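PDB 2X7I: mevalonate kinase from Staphylococcus aureus, which probably phosphorylates mevalonate with ATP as phosphate donor, an early step of the mevalonate route to isoprenoids. Local coordinates for residues 75-80 with 113-118; 123-128 with 150-155. All coordinates share one frame; numbering follows the deposited sequence.

Interaction 1 of 2, residues 75-80 with 113-118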
loop_
_atom_site.group_PDB
_atom_site.type_symbol
_atom_site.label_atom_id
_atom_site.label_comp_id
_atom_site.label_asym_id
_atom_site.label_seq_id
_atom_site.Cartn_x
_atom_site.Cartn_y
_atom_site.Cartn_z
ATOM N N ASN A 75 21.617 -9.123 -6.555
ATOM C CA ASN A 75 23.068 -9.042 -6.529
ATOM C C ASN A 75 23.606 -9.120 -5.104
ATOM O O ASN A 75 24.503 -9.903 -4.824
ATOM C CB ASN A 75 23.555 -7.754 -7.200
ATOM C CG ASN A 75 23.481 -7.813 -8.714
ATOM O OD1 ASN A 75 23.266 -8.881 -9.308
ATOM N ND2 ASN A 75 23.653 -6.662 -9.352
ATOM N N ARG A 76 23.045 -8.318 -4.210
ATOM C CA ARG A 76 23.443 -8.328 -2.803
ATOM C C ARG A 76 23.248 -9.692 -2.161
ATOM O O ARG A 76 24.101 -10.158 -1.417
ATOM C CB ARG A 76 22.649 -7.286 -2.003
ATOM C CG ARG A 76 23.199 -7.052 -0.600
ATOM C CD ARG A 76 22.266 -6.163 0.225
ATOM N NE ARG A 76 22.663 -6.023 1.634
ATOM C CZ ARG A 76 23.645 -5.234 2.078
ATOM N NH1 ARG A 76 24.386 -4.510 1.229
ATOM N NH2 ARG A 76 23.892 -5.175 3.390
ATOM N N PHE A 77 22.113 -10.319 -2.441
ATOM C CA PHE A 77 21.792 -11.606 -1.859
ATOM C C PHE A 77 22.767 -12.689 -2.322
ATOM O O PHE A 77 23.167 -13.548 -1.542
ATOM C CB PHE A 77 20.351 -11.975 -2.215
ATOM C CG PHE A 77 20.000 -13.401 -1.932
ATOM C CD1 PHE A 77 19.663 -13.803 -0.645
ATOM C CD2 PHE A 77 19.984 -14.338 -2.953
ATOM C CE1 PHE A 77 19.325 -15.115 -0.379
ATOM C CE2 PHE A 77 19.648 -15.647 -2.692
ATOM C CZ PHE A 77 19.322 -16.037 -1.397
ATOM N N VAL A 78 23.150 -12.630 -3.591
ATOM C CA VAL A 78 24.065 -13.589 -4.186
ATOM C C VAL A 78 25.506 -13.437 -3.672
ATOM O O VAL A 78 26.214 -14.431 -3.513
ATOM C CB VAL A 78 24.015 -13.473 -5.729
ATOM C CG1 VAL A 78 25.220 -14.145 -6.389
ATOM C CG2 VAL A 78 22.699 -14.059 -6.247
ATOM N N GLU A 79 25.923 -12.204 -3.385
ATOM C CA GLU A 79 27.290 -11.936 -2.918
ATOM C C GLU A 79 27.458 -12.120 -1.404
ATOM O O GLU A 79 28.430 -12.720 -0.952
ATOM C CB GLU A 79 27.746 -10.533 -3.351
ATOM C CG GLU A 79 28.123 -10.432 -4.837
ATOM C CD GLU A 79 29.249 -11.397 -5.243
ATOM O OE1 GLU A 79 29.263 -11.858 -6.410
ATOM O OE2 GLU A 79 30.122 -11.699 -4.394
ATOM N N LEU A 80 26.511 -11.611 -0.627
ATOM C CA LEU A 80 26.531 -11.789 0.832
ATOM C C LEU A 80 26.609 -13.277 1.229
ATOM O O LEU A 80 27.316 -13.642 2.177
ATOM C CB LEU A 80 25.279 -11.152 1.459
ATOM C CG LEU A 80 25.302 -10.741 2.937
ATOM C CD1 LEU A 80 25.860 -9.321 3.087
ATOM C CD2 LEU A 80 23.901 -10.822 3.569
ATOM N N ARG A 113 11.683 -12.437 3.048
ATOM C CA ARG A 113 11.050 -13.694 3.400
ATOM C C ARG A 113 11.533 -14.852 2.502
ATOM O O ARG A 113 12.000 -15.873 2.998
ATOM C CB ARG A 113 9.529 -13.553 3.323
ATOM C CG ARG A 113 8.947 -12.856 4.537
ATOM C CD ARG A 113 7.466 -12.513 4.380
ATOM N NE ARG A 113 6.909 -12.080 5.662
ATOM C CZ ARG A 113 5.778 -11.395 5.825
ATOM N NH1 ARG A 113 5.029 -11.036 4.786
ATOM N NH2 ARG A 113 5.394 -11.068 7.047
ATOM N N ALA A 114 11.426 -14.666 1.186
ATOM C CA ALA A 114 11.911 -15.634 0.211
ATOM C C ALA A 114 13.375 -15.996 0.449
ATOM O O ALA A 114 13.757 -17.169 0.346
ATOM C CB ALA A 114 11.736 -15.083 -1.201
ATOM N N SER A 115 14.182 -14.985 0.765
ATOM C CA SER A 115 15.623 -15.157 0.961
ATOM C C SER A 115 15.919 -16.073 2.133
ATOM O O SER A 115 16.724 -16.992 2.015
ATOM C CB SER A 115 16.312 -13.808 1.209
ATOM O OG SER A 115 16.150 -12.953 0.098
ATOM N N TYR A 116 15.276 -15.800 3.265
ATOM C CA TYR A 116 15.452 -16.624 4.454
ATOM C C TYR A 116 14.924 -18.040 4.246
ATOM O O TYR A 116 15.535 -19.001 4.701
ATOM C CB TYR A 116 14.786 -15.981 5.668
ATOM C CG TYR A 116 15.676 -14.970 6.328
ATOM C CD1 TYR A 116 16.009 -13.783 5.676
ATOM C CD2 TYR A 116 16.203 -15.193 7.599
ATOM C CE1 TYR A 116 16.835 -12.850 6.263
ATOM C CE2 TYR A 116 17.038 -14.252 8.202
ATOM C CZ TYR A 116 17.340 -13.084 7.522
ATOM O OH TYR A 116 18.160 -12.144 8.084
ATOM N N ASP A 117 13.792 -18.159 3.564
ATOM C CA ASP A 117 13.210 -19.464 3.269
ATOM C C ASP A 117 14.160 -20.311 2.402
ATOM O O ASP A 117 14.333 -21.495 2.645
ATOM C CB ASP A 117 11.852 -19.288 2.579
ATOM C CG ASP A 117 11.078 -20.585 2.475
ATOM O OD1 ASP A 117 11.109 -21.362 3.447
ATOM O OD2 ASP A 117 10.426 -20.816 1.432
ATOM N N PHE A 118 14.778 -19.673 1.412
ATOM C CA PHE A 118 15.790 -20.281 0.548
ATOM C C PHE A 118 17.011 -20.790 1.324
ATOM O O PHE A 118 17.454 -21.926 1.135
ATOM C CB PHE A 118 16.222 -19.239 -0.490
ATOM C CG PHE A 118 17.226 -19.725 -1.496
ATOM C CD1 PHE A 118 16.809 -20.256 -2.701
ATOM C CD2 PHE A 118 18.588 -19.584 -1.263
ATOM C CE1 PHE A 118 17.721 -20.654 -3.651
ATOM C CE2 PHE A 118 19.516 -19.994 -2.212
ATOM C CZ PHE A 118 19.077 -20.531 -3.409
#

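Interaction 2 of 2, residues 123-128 with 150-155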
loop_
_atom_site.group_PDB
_atom_site.type_symbol
_atom_site.label_atom_id
_atom_site.label_comp_id
_atom_site.label_asym_id
_atom_site.label_seq_id
_atom_site.Cartn_x
_atom_site.Cartn_y
_atom_site.Cartn_z
ATOM N N LEU A 123 13.386 -16.591 10.708
ATOM C CA LEU A 123 13.163 -15.159 10.511
ATOM C C LEU A 123 12.197 -14.582 11.551
ATOM O O LEU A 123 10.995 -14.862 11.532
ATOM C CB LEU A 123 12.619 -14.902 9.097
ATOM C CG LEU A 123 12.428 -13.440 8.664
ATOM C CD1 LEU A 123 13.763 -12.712 8.574
ATOM C CD2 LEU A 123 11.682 -13.365 7.334
ATOM N N THR A 124 12.734 -13.762 12.444
ATOM C CA THR A 124 11.942 -13.026 13.429
ATOM C C THR A 124 11.342 -11.779 12.795
ATOM O O THR A 124 11.835 -11.303 11.769
ATOM C CB THR A 124 12.826 -12.614 14.630
ATOM O OG1 THR A 124 13.218 -13.795 15.351
ATOM C CG2 THR A 124 12.083 -11.662 15.583
ATOM N N LYS A 125 10.278 -11.256 13.403
ATOM C CA LYS A 125 9.688 -9.991 12.972
ATOM C C LYS A 125 10.687 -8.841 12.941
ATOM O O LYS A 125 10.874 -8.218 11.899
ATOM C CB LYS A 125 8.480 -9.610 13.832
ATOM C CG LYS A 125 7.149 -10.014 13.197
ATOM C CD LYS A 125 6.019 -10.089 14.222
ATOM C CE LYS A 125 4.668 -10.270 13.540
ATOM N NZ LYS A 125 4.613 -11.485 12.674
ATOM N N GLU A 126 11.335 -8.555 14.065
ATOM C CA GLU A 126 12.275 -7.429 14.113
ATOM C C GLU A 126 13.427 -7.580 13.115
ATOM O O GLU A 126 13.906 -6.593 12.590
ATOM C CB GLU A 126 12.816 -7.181 15.525
ATOM C CG GLU A 126 12.412 -5.813 16.105
ATOM C CD GLU A 126 13.003 -4.625 15.334
ATOM O OE1 GLU A 126 14.165 -4.699 14.874
ATOM O OE2 GLU A 126 12.301 -3.607 15.197
ATOM N N GLU A 127 13.842 -8.813 12.848
ATOM C CA GLU A 127 14.868 -9.082 11.847
ATOM C C GLU A 127 14.365 -8.726 10.438
ATOM O O GLU A 127 15.066 -8.086 9.652
ATOM C CB GLU A 127 15.290 -10.553 11.919
ATOM C CG GLU A 127 16.628 -10.855 11.287
ATOM C CD GLU A 127 17.204 -12.215 11.694
ATOM O OE1 GLU A 127 18.258 -12.594 11.105
ATOM O OE2 GLU A 127 16.612 -12.897 12.584
ATOM N N LEU A 128 13.139 -9.143 10.140
ATOM C CA LEU A 128 12.481 -8.804 8.890
ATOM C C LEU A 128 12.354 -7.296 8.731
ATOM O O LEU A 128 12.603 -6.768 7.655
ATOM C CB LEU A 128 11.087 -9.457 8.837
ATOM C CG LEU A 128 10.212 -9.197 7.614
ATOM C CD1 LEU A 128 11.029 -9.333 6.314
ATOM C CD2 LEU A 128 8.964 -10.133 7.619
ATOM N N THR A 150 3.597 -1.655 9.392
ATOM C CA THR A 150 2.193 -2.010 9.148
ATOM C C THR A 150 2.103 -3.350 8.427
ATOM O O THR A 150 1.338 -4.221 8.828
ATOM C CB THR A 150 1.472 -0.931 8.314
ATOM O OG1 THR A 150 1.593 0.343 8.964
ATOM C CG2 THR A 150 0.005 -1.279 8.133
ATOM N N ILE A 151 2.902 -3.513 7.380
ATOM C CA ILE A 151 2.924 -4.743 6.594
ATOM C C ILE A 151 3.369 -5.970 7.405
ATOM O O ILE A 151 2.666 -6.974 7.433
ATOM C CB ILE A 151 3.823 -4.593 5.342
ATOM C CG1 ILE A 151 3.163 -3.658 4.327
ATOM C CG2 ILE A 151 4.058 -5.937 4.669
ATOM C CD1 ILE A 151 4.090 -3.268 3.213
ATOM N N VAL A 152 4.517 -5.879 8.068
ATOM C CA VAL A 152 5.069 -6.999 8.832
ATOM C C VAL A 152 4.177 -7.419 10.000
ATOM O O VAL A 152 3.838 -8.597 10.134
ATOM C CB VAL A 152 6.483 -6.685 9.347
ATOM C CG1 VAL A 152 6.952 -7.757 10.310
ATOM C CG2 VAL A 152 7.433 -6.582 8.178
ATOM N N SER A 153 3.782 -6.452 10.824
ATOM C CA SER A 153 2.887 -6.712 11.962
ATOM C C SER A 153 1.487 -7.172 11.551
ATOM O O SER A 153 0.817 -7.857 12.305
ATOM C CB SER A 153 2.753 -5.461 12.831
ATOM O OG SER A 153 2.068 -4.413 12.137
ATOM N N GLY A 154 1.034 -6.778 10.367
ATOM C CA GLY A 154 -0.351 -7.030 9.955
ATOM C C GLY A 154 -1.365 -6.248 10.787
ATOM O O GLY A 154 -2.540 -6.630 10.882
ATOM N N LYS A 155 -0.909 -5.153 11.391
ATOM C CA LYS A 155 -1.750 -4.329 12.254
ATOM C C LYS A 155 -1.715 -2.860 11.818
ATOM O O LYS A 155 -0.759 -2.431 11.148
ATOM C CB LYS A 155 -1.273 -4.464 13.690
ATOM C CG LYS A 155 -1.521 -5.846 14.283
ATOM C CD LYS A 155 -0.590 -6.118 15.460
ATOM C CE LYS A 155 -0.969 -7.401 16.195
ATOM N NZ LYS A 155 -1.205 -8.523 15.239
#

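Interaction 1 of 2, residues 75-80 with 113-118
F77 on helix 70-80 and S115 on helix 103-119 bring the two backbones nearest each other, with 7.7 Å between their CA atoms. The gap is bridged mainly by one ring. F77 points at the other helix, its CG anti to the backbone N (chi1 167°), and this carries the ring across. One flank of the ring rests against S115: F77 CE1 lies 3.6 Å from S115 CB. The S115 hydroxyl also lies beside this flank, but its polar partner is in its own helix. OG bonds to the carbonyl O of F111, one turn earlier. The polar atom is thus satisfied, and S115 meets the ring by plain van der Waals contact.

The far end of the same ring meets F118. F77 CZ comes within 3.6 Å of F118 CD2. The pair is an offset edge-to-face stack, with the edge of F77 turned to the face of F118. The ring centres of F77 and F118 are 5.7 Å apart, with the planes at 74°. No hydrogen bond crosses between the helices.

All three touching residues are buried. L87 of strand 87-93 packs on both phenylalanines, and I43 of strand 29-45 packs on S115 and F118. Aromatic packing between helices laid on a mixed sheet is in keeping with the alpha/beta N-terminal domain of GHMP kinases, which belongs to the ribosomal protein S5-like fold.

Interaction 2 of 2, residues 123-128 with 150-155
S153, whose backbone lies beside the K125 side chain, has a hydroxyl held by two hydrogen bonds. OG accepts from the backbone N of K155, 3.2 Å from S153 OG to K155 N at an N-H...O angle of 148°; this makes an ST turn. OG is also bonded to the carbonyl O of Q149, one turn back in helix 145-153. Both bonds stay on the S153 side of the contact. Together they tie the last turn of the helix to the chain that leaves it. G154 begins the exit with a positive phi, which suits glycine.

V152 carries the contact itself. V152 CG1 is anti to the backbone N (chi1 171°), which turns it to the aliphatic part of K125, with 3.7 Å from V152 CG1 to K125 CG. L128 leans mainly on the other methyl, at 3.9 Å from V152 CG2 to L128 CG. L128 CD2 is equally near CG2 and also reaches CG1, slightly farther off. Both K125 and L128 run past V152 in the opposite sense.

K125 reaches across the last turn of helix 145-153, and its chain bends only at chi4 (57°). K125 CE comes to 4.3 Å from S153 CA. The ammonium does not bond to the carbonyl: K125 NZ is 3.9 Å from V152 O. Helix 125-140 starts here, and L128 N takes up T124 O in its first turn.

V152 and L128 are buried, while K125 is exposed. No hydrogen bond joins the two segments, so they are held by apolar contact. The K125 charge near the carbonyl end of helix 145-153 may add a weak, favourable electrostatic term.

In the fold
Interactions 1 and 2 have centres 18 Å apart and follow one another along the chain. Helix 103-119 ends just before helix 125-140, and these two helices link the contacts directly. Y116 OH and E127 OE1, 3.1 Å apart, probably form a hydrogen bond. R113 NE packs 3.4 Å from L128 CD2, and Y116 CD2 lies 3.6 Å from L123 CD1. The centre of interaction 1 lies about 24 Å from the centre of the chain, and that of interaction 2 about 15 Å. Helix 103-119 starts in the glycine- and serine-rich GLGSSA sequence, which by analogy with other GHMP kinases is probably the phosphate-binding loop; I151 touches A105 there.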